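Local coordinates for protein rhamnosidase B (Bacillus sp., PDB 2OKX) that probably removes terminal non-reducing alpha-L-rhamnose units from rhamnosides by hydrolysis, as a glycoside hydrolase family 78 alpha-L-rhamnosidase, at residues Arg554-Arg558 and Val586-Phe591; Ser804-Tyr808 and Leu819-Ile824; Pro895-Ala901 and Val915-Phe919; Gly910-Ser916 and Leu927-Pro932. All coordinates share one frame; numbering follows the deposited sequence.

In the fold
Following the chain from the N terminus, contact 1 joins helices 544-559 and 577-590 of the catalytic alpha barrel, closing a loop of 27 residues between its segments; contact 2, further on, closes one of 10 between helices 801-813 and 817-833. The two touch where Val586 packs on Phe805. Contact 2 then meets contact 3 through Leu821 and Cys896, where the barrel abuts the C-terminal beta domain. Contacts 3 and 4 come last, closing loops of 13 and 10 residues, and overlap: strand 912-921 pairs with 900-906 in contact 3 and with 924-932 in contact 4, sharing Val915 and Ser916, so that their spans interlock as successive hairpins. Nothing nests wholly inside another contact.

Contact 1: Arg554-Arg558 and Val586-Phe591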
loop_
_atom_site.group_PDB
_atom_site.type_symbol
_atom_site.label_atom_id
_atom_site.label_comp_id
_atom_site.label_asym_id
_atom_site.label_seq_id
_atom_site.Cartn_x
_atom_site.Cartn_y
_atom_site.Cartn_z
ATOM N N ARG A 554 16.782 2.654 4.531
ATOM C CA ARG A 554 17.069 1.582 3.584
ATOM C C ARG A 554 16.007 0.483 3.723
ATOM O O ARG A 554 15.491 -0.029 2.729
ATOM C CB ARG A 554 18.461 1.003 3.870
ATOM C CG ARG A 554 19.060 0.126 2.770
ATOM C CD ARG A 554 19.158 -1.343 3.171
ATOM N NE ARG A 554 19.857 -1.577 4.441
ATOM C CZ ARG A 554 21.168 -1.760 4.590
ATOM N NH1 ARG A 554 21.664 -1.967 5.805
ATOM N NH2 ARG A 554 21.988 -1.748 3.548
ATOM N N HIS A 555 15.684 0.119 4.959
ATOM C CA HIS A 555 14.692 -0.929 5.180
ATOM C C HIS A 555 13.312 -0.517 4.666
ATOM O O HIS A 555 12.598 -1.320 4.068
ATOM C CB HIS A 555 14.609 -1.288 6.665
ATOM C CG HIS A 555 13.815 -2.526 6.932
ATOM N ND1 HIS A 555 14.099 -3.732 6.328
ATOM C CD2 HIS A 555 12.732 -2.743 7.716
ATOM C CE1 HIS A 555 13.224 -4.638 6.727
ATOM N NE2 HIS A 555 12.385 -4.064 7.571
ATOM N N THR A 556 12.941 0.739 4.892
ATOM C CA THR A 556 11.645 1.239 4.441
ATOM C C THR A 556 11.536 1.123 2.918
ATOM O O THR A 556 10.512 0.706 2.379
ATOM C CB THR A 556 11.457 2.721 4.815
ATOM O OG1 THR A 556 11.627 2.883 6.227
ATOM C CG2 THR A 556 10.059 3.201 4.412
ATOM N N THR A 557 12.608 1.505 2.234
ATOM C CA THR A 557 12.645 1.464 0.777
ATOM C C THR A 557 12.495 0.037 0.272
ATOM O O THR A 557 11.751 -0.218 -0.669
ATOM C CB THR A 557 13.959 2.077 0.265
ATOM O OG1 THR A 557 14.074 3.411 0.776
ATOM C CG2 THR A 557 13.981 2.120 -1.270
ATOM N N ARG A 558 13.199 -0.890 0.909
ATOM C CA ARG A 558 13.129 -2.300 0.545
ATOM C C ARG A 558 11.685 -2.804 0.612
ATOM O O ARG A 558 11.184 -3.406 -0.338
ATOM C CB ARG A 558 14.024 -3.108 1.491
ATOM C CG ARG A 558 14.083 -4.607 1.249
ATOM C CD ARG A 558 15.338 -5.165 1.915
ATOM N NE ARG A 558 15.523 -4.614 3.258
ATOM C CZ ARG A 558 16.704 -4.473 3.854
ATOM N NH1 ARG A 558 17.812 -4.842 3.225
ATOM N NH2 ARG A 558 16.780 -3.953 5.073
ATOM N N VAL A 586 16.082 7.374 -3.599
ATOM C CA VAL A 586 16.675 6.670 -2.467
ATOM C C VAL A 586 17.184 5.323 -2.964
ATOM O O VAL A 586 18.291 4.898 -2.633
ATOM C CB VAL A 586 15.652 6.445 -1.347
ATOM C CG1 VAL A 586 16.283 5.656 -0.213
ATOM C CG2 VAL A 586 15.152 7.789 -0.841
ATOM N N ASN A 587 16.368 4.665 -3.776
ATOM C CA ASN A 587 16.725 3.376 -4.354
ATOM C C ASN A 587 18.054 3.442 -5.116
ATOM O O ASN A 587 18.885 2.540 -5.006
ATOM C CB ASN A 587 15.610 2.911 -5.296
ATOM C CG ASN A 587 16.118 2.013 -6.404
ATOM O OD1 ASN A 587 16.590 0.904 -6.158
ATOM N ND2 ASN A 587 16.032 2.498 -7.641
ATOM N N TYR A 588 18.252 4.506 -5.888
ATOM C CA TYR A 588 19.490 4.652 -6.658
ATOM C C TYR A 588 20.710 4.613 -5.745
ATOM O O TYR A 588 21.748 4.043 -6.093
ATOM C CB TYR A 588 19.495 5.982 -7.438
ATOM C CG TYR A 588 18.463 6.090 -8.543
ATOM C CD1 TYR A 588 17.914 7.325 -8.883
ATOM C CD2 TYR A 588 18.035 4.965 -9.247
ATOM C CE1 TYR A 588 16.961 7.443 -9.886
ATOM C CE2 TYR A 588 17.079 5.070 -10.263
ATOM C CZ TYR A 588 16.544 6.313 -10.571
ATOM O OH TYR A 588 15.569 6.430 -11.535
ATOM N N TYR A 589 20.594 5.228 -4.574
ATOM C CA TYR A 589 21.726 5.255 -3.661
ATOM C C TYR A 589 21.888 4.041 -2.755
ATOM O O TYR A 589 23.014 3.668 -2.431
ATOM C CB TYR A 589 21.692 6.533 -2.814
ATOM C CG TYR A 589 22.324 7.725 -3.511
ATOM C CD1 TYR A 589 21.726 8.300 -4.629
ATOM C CD2 TYR A 589 23.539 8.252 -3.069
ATOM C CE1 TYR A 589 22.325 9.372 -5.299
ATOM C CE2 TYR A 589 24.146 9.326 -3.730
ATOM C CZ TYR A 589 23.532 9.877 -4.843
ATOM O OH TYR A 589 24.121 10.935 -5.500
ATOM N N VAL A 590 20.789 3.410 -2.357
ATOM C CA VAL A 590 20.904 2.259 -1.463
ATOM C C VAL A 590 20.871 0.883 -2.128
ATOM O O VAL A 590 21.438 -0.070 -1.591
ATOM C CB VAL A 590 19.825 2.304 -0.354
ATOM C CG1 VAL A 590 19.843 3.671 0.325
ATOM C CG2 VAL A 590 18.461 1.998 -0.928
ATOM N N PHE A 591 20.222 0.775 -3.288
ATOM C CA PHE A 591 20.138 -0.506 -3.994
ATOM C C PHE A 591 20.678 -0.473 -5.426
ATOM O O PHE A 591 21.390 -1.387 -5.841
ATOM C CB PHE A 591 18.692 -1.010 -4.016
ATOM C CG PHE A 591 18.118 -1.255 -2.653
ATOM C CD1 PHE A 591 18.784 -2.060 -1.739
ATOM C CD2 PHE A 591 16.906 -0.678 -2.282
ATOM C CE1 PHE A 591 18.255 -2.292 -0.472
ATOM C CE2 PHE A 591 16.367 -0.902 -1.018
ATOM C CZ PHE A 591 17.044 -1.711 -0.112
HETATM O O HOH W 1 22.090 -1.225 0.798
#
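Phe591, with CG anti to its carbonyl carbon (chi1 -61°), swings its ring back toward helix 544-559, while Arg554, whose CG lies trans to the backbone N (chi1 -165°) and whose chain bends twice further out, lays its methylenes against that ring. Arg554 CD is 3.9 Å from Phe591 CE1, the two side chains crossing at about a right angle. The far end of the ring, CZ, comes obliquely to Arg558 CB at 3.7 Å, and Thr557 CG2 meets the ring's edge at CE2, 3.9 Å away. Phe591 is the first residue past helix 577-590, and a flat apolar group suits this junction between two successive helices of the alpha barrel, whose short axes cross at -115°. An alanine here would probably leave Thr557 CG2 and the Arg554 methylenes facing a gap and let the arginine stem shift.

Nearer the helix body, Val590 CB touches Arg554 CG at 3.9 Å, and Val586 CG1 packs against Thr557 OG1 at 3.3 Å. Valine, short and branched at CB, packs here without parting the helices, and the threonine hydroxyl is bonded to Ser553 O one helical turn back. The guanidinium of Arg554 pairs with Glu551 and also reaches across: its NH2 gives a 2.8 Å bond to a water lying in the guanidinium plane, which in turn donates to Val590 O at 2.7 Å, near the helix's C-terminal end.

Contact 2: Ser804-Tyr808 and Leu819-Ile824; sequences SFFYY and LMLDDI
An antiparallel helical hairpin, 801-813 followed directly by 817-833, is bridged between its two helices by Tyr808 and Asp823. Tyr808 OH donates to Asp823 OD2 at 2.6 Å, using the anti lone pair of that oxygen, the one turned away from OD1, and the carboxylate plane stands 76° from the ring. OD2 also accepts from a water at 2.7 Å, which is bonded in turn to Ser804 OG, and from Asn827 ND2; three bonds thus grip one oxygen and limit the turning of the carboxylate. Aspartate, short and negatively charged, suits a place where a buried phenol must be answered.

These helices belong to the alpha barrel of the six-hairpin glycosidase type, and their short axes run at 161° to each other. Carbon and sulfur of Met820 and Ile824 approach the Tyr808 ring, while Ser804 O, one turn back on the same helix, lies over the rim of one face. Met820, whose CG points away from its own amide nitrogen (chi1 -177°), sets that carbon 4.2 Å from the ring centroid in an off-centre CH-pi contact, with SD 5.3 Å away in an oblique Met-aromatic one. A bend at the sulfur carries Met820 CE to 3.4 Å from Tyr808 O. Further along, Ile824 CG1 lies 3.6 Å from Tyr808 CE2, and Phe871 of helix 868-876 meets the ring edge-to-face. A phenylalanine in its place would probably leave Asp823 OD2 without its phenol donor and the carboxylate freer to turn. Beside this pair, Tyr807 bonds through OH to Leu788 O, and the same oxygen rests against Leu819 CD2 at 3.7 Å.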
loop_
_atom_site.group_PDB
_atom_site.type_symbol
_atom_site.label_atom_id
_atom_site.label_comp_id
_atom_site.label_asym_id
_atom_site.label_seq_id
_atom_site.Cartn_x
_atom_site.Cartn_y
_atom_site.Cartn_z
ATOM N N SER A 804 9.752 16.862 3.964
ATOM C CA SER A 804 11.113 17.086 4.449
ATOM C C SER A 804 12.119 16.853 3.322
ATOM O O SER A 804 13.144 17.527 3.247
ATOM C CB SER A 804 11.441 16.143 5.615
ATOM O OG SER A 804 10.795 16.542 6.813
ATOM N N PHE A 805 11.818 15.899 2.445
ATOM C CA PHE A 805 12.710 15.579 1.330
ATOM C C PHE A 805 12.944 16.814 0.468
ATOM O O PHE A 805 14.084 17.142 0.128
ATOM C CB PHE A 805 12.110 14.458 0.473
ATOM C CG PHE A 805 13.086 13.836 -0.494
ATOM C CD1 PHE A 805 13.617 14.575 -1.548
ATOM C CD2 PHE A 805 13.461 12.502 -0.355
ATOM C CE1 PHE A 805 14.509 13.996 -2.454
ATOM C CE2 PHE A 805 14.349 11.910 -1.252
ATOM C CZ PHE A 805 14.876 12.657 -2.306
ATOM N N PHE A 806 11.859 17.491 0.109
ATOM C CA PHE A 806 11.952 18.691 -0.710
ATOM C C PHE A 806 12.684 19.782 0.068
ATOM O O PHE A 806 13.460 20.550 -0.501
ATOM C CB PHE A 806 10.548 19.156 -1.117
ATOM C CG PHE A 806 9.821 18.175 -1.998
ATOM C CD1 PHE A 806 10.299 17.875 -3.268
ATOM C CD2 PHE A 806 8.668 17.534 -1.550
ATOM C CE1 PHE A 806 9.641 16.947 -4.084
ATOM C CE2 PHE A 806 8.002 16.607 -2.357
ATOM C CZ PHE A 806 8.489 16.312 -3.624
ATOM N N TYR A 807 12.451 19.832 1.374
ATOM C CA TYR A 807 13.103 20.820 2.229
ATOM C C TYR A 807 14.621 20.606 2.218
ATOM O O TYR A 807 15.394 21.569 2.165
ATOM C CB TYR A 807 12.550 20.707 3.653
ATOM C CG TYR A 807 13.202 21.617 4.672
ATOM C CD1 TYR A 807 13.368 22.982 4.424
ATOM C CD2 TYR A 807 13.633 21.113 5.894
ATOM C CE1 TYR A 807 13.949 23.818 5.377
ATOM C CE2 TYR A 807 14.210 21.937 6.851
ATOM C CZ TYR A 807 14.365 23.287 6.585
ATOM O OH TYR A 807 14.931 24.090 7.542
ATOM N N TYR A 808 15.043 19.346 2.256
ATOM C CA TYR A 808 16.471 19.033 2.243
ATOM C C TYR A 808 17.090 19.390 0.892
ATOM O O TYR A 808 18.239 19.829 0.827
ATOM C CB TYR A 808 16.705 17.552 2.570
ATOM C CG TYR A 808 16.230 17.140 3.957
ATOM C CD1 TYR A 808 16.032 18.087 4.964
ATOM C CD2 TYR A 808 15.988 15.798 4.263
ATOM C CE1 TYR A 808 15.599 17.707 6.248
ATOM C CE2 TYR A 808 15.559 15.409 5.537
ATOM C CZ TYR A 808 15.366 16.366 6.521
ATOM O OH TYR A 808 14.947 15.980 7.778
ATOM N N LEU A 819 22.414 22.232 8.847
ATOM C CA LEU A 819 21.027 22.400 9.261
ATOM C C LEU A 819 20.236 21.163 8.839
ATOM O O LEU A 819 19.317 20.729 9.536
ATOM C CB LEU A 819 20.417 23.635 8.600
ATOM C CG LEU A 819 18.976 23.940 9.018
ATOM C CD1 LEU A 819 18.937 24.266 10.508
ATOM C CD2 LEU A 819 18.433 25.108 8.201
ATOM N N MET A 820 20.598 20.611 7.683
ATOM C CA MET A 820 19.948 19.417 7.161
ATOM C C MET A 820 20.196 18.264 8.130
ATOM O O MET A 820 19.268 17.546 8.503
ATOM C CB MET A 820 20.512 19.071 5.778
ATOM C CG MET A 820 19.849 17.876 5.102
ATOM S SD MET A 820 20.849 17.199 3.746
ATOM C CE MET A 820 20.821 18.562 2.581
ATOM N N LEU A 821 21.448 18.092 8.547
ATOM C CA LEU A 821 21.784 17.023 9.481
ATOM C C LEU A 821 21.052 17.168 10.808
ATOM O O LEU A 821 20.547 16.185 11.355
ATOM C CB LEU A 821 23.295 16.979 9.748
ATOM C CG LEU A 821 24.184 16.474 8.614
ATOM C CD1 LEU A 821 25.593 16.244 9.150
ATOM C CD2 LEU A 821 23.618 15.178 8.052
ATOM N N ASP A 822 21.000 18.385 11.335
ATOM C CA ASP A 822 20.313 18.590 12.601
ATOM C C ASP A 822 18.822 18.314 12.482
ATOM O O ASP A 822 18.202 17.825 13.427
ATOM C CB ASP A 822 20.549 20.005 13.132
ATOM C CG ASP A 822 21.949 20.190 13.684
ATOM O OD1 ASP A 822 22.555 19.193 14.132
ATOM O OD2 ASP A 822 22.440 21.332 13.687
ATOM N N ASP A 823 18.244 18.621 11.326
ATOM C CA ASP A 823 16.824 18.373 11.121
ATOM C C ASP A 823 16.597 16.861 11.085
ATOM O O ASP A 823 15.658 16.347 11.696
ATOM C CB ASP A 823 16.342 18.995 9.808
ATOM C CG ASP A 823 14.825 19.048 9.712
ATOM O OD1 ASP A 823 14.231 20.035 10.196
ATOM O OD2 ASP A 823 14.224 18.097 9.166
ATOM N N ILE A 824 17.458 16.151 10.361
ATOM C CA ILE A 824 17.345 14.703 10.271
ATOM C C ILE A 824 17.465 14.099 11.669
ATOM O O ILE A 824 16.656 13.257 12.062
ATOM C CB ILE A 824 18.438 14.118 9.339
ATOM C CG1 ILE A 824 18.122 14.488 7.887
ATOM C CG2 ILE A 824 18.518 12.601 9.491
ATOM C CD1 ILE A 824 19.217 14.122 6.901
HETATM O O HOH W 2 11.897 18.641 7.996
#

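Contact 3: Pro895-Ala901 and Val915-Phe919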
loop_
_atom_site.group_PDB
_atom_site.type_symbol
_atom_site.label_atom_id
_atom_site.label_comp_id
_atom_site.label_asym_id
_atom_site.label_seq_id
_atom_site.Cartn_x
_atom_site.Cartn_y
_atom_site.Cartn_z
ATOM N N PRO A 895 31.412 17.322 5.398
ATOM C CA PRO A 895 31.493 16.687 6.716
ATOM C C PRO A 895 30.666 17.328 7.827
ATOM O O PRO A 895 30.260 16.644 8.771
ATOM C CB PRO A 895 32.987 16.731 7.031
ATOM C CG PRO A 895 33.624 16.703 5.664
ATOM C CD PRO A 895 32.761 17.663 4.905
ATOM N N CYS A 896 30.426 18.629 7.723
ATOM C CA CYS A 896 29.675 19.334 8.754
ATOM C C CYS A 896 30.384 19.062 10.075
ATOM O O CYS A 896 31.572 19.359 10.206
ATOM C CB CYS A 896 28.228 18.831 8.804
ATOM S SG CYS A 896 27.331 19.090 7.266
ATOM N N ASP A 897 29.683 18.481 11.046
ATOM C CA ASP A 897 30.312 18.198 12.338
ATOM C C ASP A 897 30.767 16.755 12.522
ATOM O O ASP A 897 31.068 16.332 13.639
ATOM C CB ASP A 897 29.374 18.589 13.488
ATOM C CG ASP A 897 28.000 17.937 13.384
ATOM O OD1 ASP A 897 27.128 18.296 14.202
ATOM O OD2 ASP A 897 27.784 17.077 12.497
ATOM N N LEU A 898 30.829 16.000 11.429
ATOM C CA LEU A 898 31.251 14.602 11.485
ATOM C C LEU A 898 32.777 14.479 11.428
ATOM O O LEU A 898 33.453 15.336 10.852
ATOM C CB LEU A 898 30.637 13.833 10.314
ATOM C CG LEU A 898 29.109 13.885 10.198
ATOM C CD1 LEU A 898 28.665 13.134 8.945
ATOM C CD2 LEU A 898 28.473 13.272 11.454
ATOM N N THR A 899 33.325 13.420 12.023
ATOM C CA THR A 899 34.775 13.229 12.000
ATOM C C THR A 899 35.189 12.268 10.889
ATOM O O THR A 899 36.336 12.282 10.437
ATOM C CB THR A 899 35.309 12.722 13.354
ATOM O OG1 THR A 899 34.620 11.527 13.733
ATOM C CG2 THR A 899 35.109 13.781 14.422
ATOM N N TRP A 900 34.249 11.435 10.452
ATOM C CA TRP A 900 34.504 10.489 9.368
ATOM C C TRP A 900 33.198 9.980 8.783
ATOM O O TRP A 900 32.141 10.092 9.402
ATOM C CB TRP A 900 35.350 9.293 9.838
ATOM C CG TRP A 900 34.717 8.434 10.911
ATOM C CD1 TRP A 900 34.853 8.581 12.262
ATOM C CD2 TRP A 900 33.828 7.322 10.716
ATOM N NE1 TRP A 900 34.104 7.631 12.922
ATOM C CE2 TRP A 900 33.464 6.847 11.999
ATOM C CE3 TRP A 900 33.303 6.684 9.584
ATOM C CZ2 TRP A 900 32.597 5.762 12.181
ATOM C CZ3 TRP A 900 32.436 5.599 9.766
ATOM C CH2 TRP A 900 32.094 5.153 11.054
ATOM N N ALA A 901 33.279 9.444 7.571
ATOM C CA ALA A 901 32.119 8.880 6.888
ATOM C C ALA A 901 32.619 8.038 5.730
ATOM O O ALA A 901 33.728 8.247 5.225
ATOM C CB ALA A 901 31.204 9.982 6.377
ATOM N N VAL A 915 33.488 5.765 -1.465
ATOM C CA VAL A 915 34.156 6.935 -0.909
ATOM C C VAL A 915 34.290 6.843 0.605
ATOM O O VAL A 915 33.368 6.417 1.296
ATOM C CB VAL A 915 33.376 8.231 -1.236
ATOM C CG1 VAL A 915 33.963 9.411 -0.469
ATOM C CG2 VAL A 915 33.416 8.498 -2.736
ATOM N N SER A 916 35.448 7.231 1.118
ATOM C CA SER A 916 35.651 7.240 2.558
ATOM C C SER A 916 36.517 8.441 2.896
ATOM O O SER A 916 37.419 8.800 2.132
ATOM C CB SER A 916 36.342 5.958 3.027
ATOM O OG SER A 916 37.696 5.919 2.607
ATOM N N TRP A 917 36.228 9.083 4.023
ATOM C CA TRP A 917 37.029 10.210 4.456
ATOM C C TRP A 917 36.987 10.363 5.963
ATOM O O TRP A 917 36.071 9.877 6.624
ATOM C CB TRP A 917 36.598 11.530 3.776
ATOM C CG TRP A 917 35.123 11.856 3.764
ATOM C CD1 TRP A 917 34.283 11.810 2.683
ATOM C CD2 TRP A 917 34.335 12.356 4.857
ATOM N NE1 TRP A 917 33.029 12.256 3.032
ATOM C CE2 TRP A 917 33.032 12.596 4.360
ATOM C CE3 TRP A 917 34.603 12.623 6.207
ATOM C CZ2 TRP A 917 31.999 13.091 5.166
ATOM C CZ3 TRP A 917 33.573 13.113 7.011
ATOM C CH2 TRP A 917 32.289 13.341 6.487
ATOM N N GLU A 918 38.007 11.014 6.503
ATOM C CA GLU A 918 38.080 11.260 7.932
ATOM C C GLU A 918 39.078 12.377 8.181
ATOM O O GLU A 918 40.026 12.548 7.414
ATOM C CB GLU A 918 38.522 9.995 8.668
ATOM C CG GLU A 918 39.989 9.658 8.540
ATOM C CD GLU A 918 40.340 8.372 9.261
ATOM O OE1 GLU A 918 39.984 7.291 8.751
ATOM O OE2 GLU A 918 40.958 8.441 10.343
ATOM N N PHE A 919 38.853 13.160 9.231
ATOM C CA PHE A 919 39.783 14.231 9.561
ATOM C C PHE A 919 40.960 13.605 10.288
ATOM O O PHE A 919 40.775 12.895 11.276
ATOM C CB PHE A 919 39.121 15.286 10.453
ATOM C CG PHE A 919 38.228 16.228 9.709
ATOM C CD1 PHE A 919 36.864 15.983 9.600
ATOM C CD2 PHE A 919 38.759 17.359 9.088
ATOM C CE1 PHE A 919 36.040 16.846 8.881
ATOM C CE2 PHE A 919 37.944 18.225 8.370
ATOM C CZ PHE A 919 36.580 17.969 8.264
#
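Ala901 and Trp917 form an antiparallel hydrogen-bonded pair, Ala901 N giving to Trp917 O at 3.0 Å and Trp917 N to Ala901 O at 2.9 Å, the latter nearly straight at the carbonyl (173°); one residue on, Trp900 and Glu918 make the non-hydrogen-bonded pair. Beyond it Phe919 N donates to Thr899 O, extending the ladder past the start of strand 900-906.

The indole of Trp917 carries the side-chain packing. Its chi1 of 48° places CG between the backbone N and carbonyl carbon and lays the ring back over the neighbouring strand. Ala901 CB sits over one face, 3.6 Å from the centroid of the six-membered ring, and Pro895 CG over the opposite face at 3.9 Å, each a CH-pi contact. A methyl group and a compact, puckered proline are small enough to cover a tryptophan's two faces. Pro895 opens a type II' turn to Leu898, Cys896 taking its positive-phi position, which leads toward strand 900-906. Phe919 presents its edge, with CE1 3.6 Å from Pro895 CB and 3.6 Å from Leu898 O. On the other face of the sheet, Trp900 CB touches Glu918 CB at 3.5 Å.

Since NE1 of Trp917 bonds to Leu877 O, just past helix 868-876, the buried indole is satisfied at its polar corner and apolar over both faces: the approach to this C-terminal-domain hairpin is held by pi-face packing as well as by the ladder.

Contact 4: Gly910-Ser916 and Leu927-Pro932; sequences GGHIAVS and LRIEAP
Two antiparallel strands, 912-921 and 924-932, pair here as a beta hairpin, the second of two successive hairpins in the sheet of the C-terminal domain. The backbone bonds come in two reciprocal pairs. Ala914 N donates to Glu930 O at 2.9 Å and Glu930 N to Ala914 O at 2.8 Å, both in the carbonyl plane; Ser916 N reaches Arg928 O at 3.0 Å, and Arg928 N returns to Ser916 O. Between them Val915 and Ile929 form the non-hydrogen-bonded pair, where CA-H...O contacts fill in: Val915 CA points its hydrogen at Arg928 O from 3.3 Å.

Apolar contacts cluster on the face carrying Ile913, Val915, Leu927, Ile929 and Ala931, all buried. Leu927 at chi1 167° turns its branch toward the carbonyl side and brings CD1 to 3.6 Å from Val915 CG1, the two side chains passing at a slant. Ile913 CD1 presses on Ala931 CB at 3.4 Å, tighter than usual for two carbons; a side chain no larger than alanine's methyl suits so close an approach. Val939 packs against Leu927 and Ile929 from strand 936-939.

The other face, with Ala914, Ser916, Arg928 and Glu930, is more polar and less buried. Ala914 CB and Glu930 CB meet at 4.1 Å, and Ser916 OG rests by Arg928 CB; small residues stand across from long ones and meet them at CB.

Conformational demands shape the hairpin's far end. Gly911 has a positive phi (86°), and a CB there would crowd Pro932 CG as well as the preceding carbonyl. Pro932, lacking an amide hydrogen, sets CD 3.3 Å from His912 O.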
loop_
_atom_site.group_PDB
_atom_site.type_symbol
_atom_site.label_atom_id
_atom_site.label_comp_id
_atom_site.label_asym_id
_atom_site.label_seq_id
_atom_site.Cartn_x
_atom_site.Cartn_y
_atom_site.Cartn_z
ATOM N N GLY A 910 26.796 -0.689 -13.926
ATOM C CA GLY A 910 27.533 -1.735 -13.243
ATOM C C GLY A 910 28.711 -1.130 -12.502
ATOM O O GLY A 910 29.219 -0.073 -12.890
ATOM N N GLY A 911 29.157 -1.800 -11.447
ATOM C CA GLY A 911 30.265 -1.282 -10.672
ATOM C C GLY A 911 29.733 -0.307 -9.638
ATOM O O GLY A 911 28.519 -0.191 -9.457
ATOM N N HIS A 912 30.621 0.401 -8.955
ATOM C CA HIS A 912 30.165 1.350 -7.951
ATOM C C HIS A 912 31.171 2.455 -7.683
ATOM O O HIS A 912 32.292 2.432 -8.194
ATOM C CB HIS A 912 29.868 0.625 -6.635
ATOM C CG HIS A 912 31.070 -0.009 -6.011
ATOM N ND1 HIS A 912 32.312 0.590 -6.015
ATOM C CD2 HIS A 912 31.220 -1.178 -5.345
ATOM C CE1 HIS A 912 33.176 -0.184 -5.381
ATOM N NE2 HIS A 912 32.538 -1.263 -4.964
ATOM N N ILE A 913 30.741 3.420 -6.878
ATOM C CA ILE A 913 31.578 4.534 -6.465
ATOM C C ILE A 913 31.726 4.357 -4.953
ATOM O O ILE A 913 30.733 4.406 -4.227
ATOM C CB ILE A 913 30.895 5.897 -6.715
ATOM C CG1 ILE A 913 30.497 6.042 -8.189
ATOM C CG2 ILE A 913 31.841 7.023 -6.317
ATOM C CD1 ILE A 913 31.664 6.129 -9.145
ATOM N N ALA A 914 32.942 4.118 -4.479
ATOM C CA ALA A 914 33.164 3.955 -3.046
ATOM C C ALA A 914 33.955 5.157 -2.550
ATOM O O ALA A 914 34.961 5.539 -3.150
ATOM C CB ALA A 914 33.925 2.665 -2.765
ATOM N N VAL A 915 33.488 5.765 -1.465
ATOM C CA VAL A 915 34.156 6.935 -0.909
ATOM C C VAL A 915 34.290 6.843 0.605
ATOM O O VAL A 915 33.368 6.417 1.296
ATOM C CB VAL A 915 33.376 8.231 -1.236
ATOM C CG1 VAL A 915 33.963 9.411 -0.469
ATOM C CG2 VAL A 915 33.416 8.498 -2.736
ATOM N N SER A 916 35.448 7.231 1.118
ATOM C CA SER A 916 35.651 7.240 2.558
ATOM C C SER A 916 36.517 8.441 2.896
ATOM O O SER A 916 37.419 8.800 2.132
ATOM C CB SER A 916 36.342 5.958 3.027
ATOM O OG SER A 916 37.696 5.919 2.607
ATOM N N LEU A 927 41.012 11.330 2.128
ATOM C CA LEU A 927 39.879 10.902 1.312
ATOM C C LEU A 927 40.276 9.840 0.294
ATOM O O LEU A 927 41.287 9.983 -0.389
ATOM C CB LEU A 927 39.291 12.119 0.581
ATOM C CG LEU A 927 38.296 11.905 -0.567
ATOM C CD1 LEU A 927 36.990 11.367 -0.013
ATOM C CD2 LEU A 927 38.048 13.227 -1.297
ATOM N N ARG A 928 39.476 8.780 0.201
ATOM C CA ARG A 928 39.723 7.697 -0.746
ATOM C C ARG A 928 38.492 7.564 -1.646
ATOM O O ARG A 928 37.348 7.601 -1.172
ATOM C CB ARG A 928 39.957 6.381 0.005
ATOM C CG ARG A 928 40.244 5.176 -0.890
ATOM C CD ARG A 928 40.165 3.876 -0.090
ATOM N NE ARG A 928 40.470 2.692 -0.892
ATOM C CZ ARG A 928 41.697 2.306 -1.230
ATOM N NH1 ARG A 928 42.754 3.009 -0.839
ATOM N NH2 ARG A 928 41.867 1.209 -1.955
ATOM N N ILE A 929 38.737 7.415 -2.943
ATOM C CA ILE A 929 37.679 7.278 -3.933
ATOM C C ILE A 929 38.021 6.087 -4.823
ATOM O O ILE A 929 39.145 5.971 -5.308
ATOM C CB ILE A 929 37.597 8.535 -4.832
ATOM C CG1 ILE A 929 37.278 9.767 -3.982
ATOM C CG2 ILE A 929 36.539 8.342 -5.916
ATOM C CD1 ILE A 929 37.531 11.082 -4.706
ATOM N N GLU A 930 37.056 5.202 -5.032
ATOM C CA GLU A 930 37.278 4.046 -5.888
ATOM C C GLU A 930 36.135 3.988 -6.888
ATOM O O GLU A 930 34.963 4.057 -6.513
ATOM C CB GLU A 930 37.334 2.765 -5.051
ATOM C CG GLU A 930 37.878 1.565 -5.808
ATOM C CD GLU A 930 38.341 0.447 -4.886
ATOM O OE1 GLU A 930 38.980 -0.504 -5.390
ATOM O OE2 GLU A 930 38.066 0.519 -3.663
ATOM N N ALA A 931 36.472 3.876 -8.168
ATOM C CA ALA A 931 35.449 3.823 -9.206
ATOM C C ALA A 931 36.005 3.181 -10.471
ATOM O O ALA A 931 37.214 3.038 -10.612
ATOM C CB ALA A 931 34.958 5.229 -9.513
ATOM N N PRO A 932 35.121 2.763 -11.393
ATOM C CA PRO A 932 35.558 2.140 -12.648
ATOM C C PRO A 932 36.444 3.125 -13.412
ATOM O O PRO A 932 36.186 4.324 -13.407
ATOM C CB PRO A 932 34.240 1.850 -13.359
ATOM C CG PRO A 932 33.309 1.553 -12.212
ATOM C CD PRO A 932 33.655 2.669 -11.244
#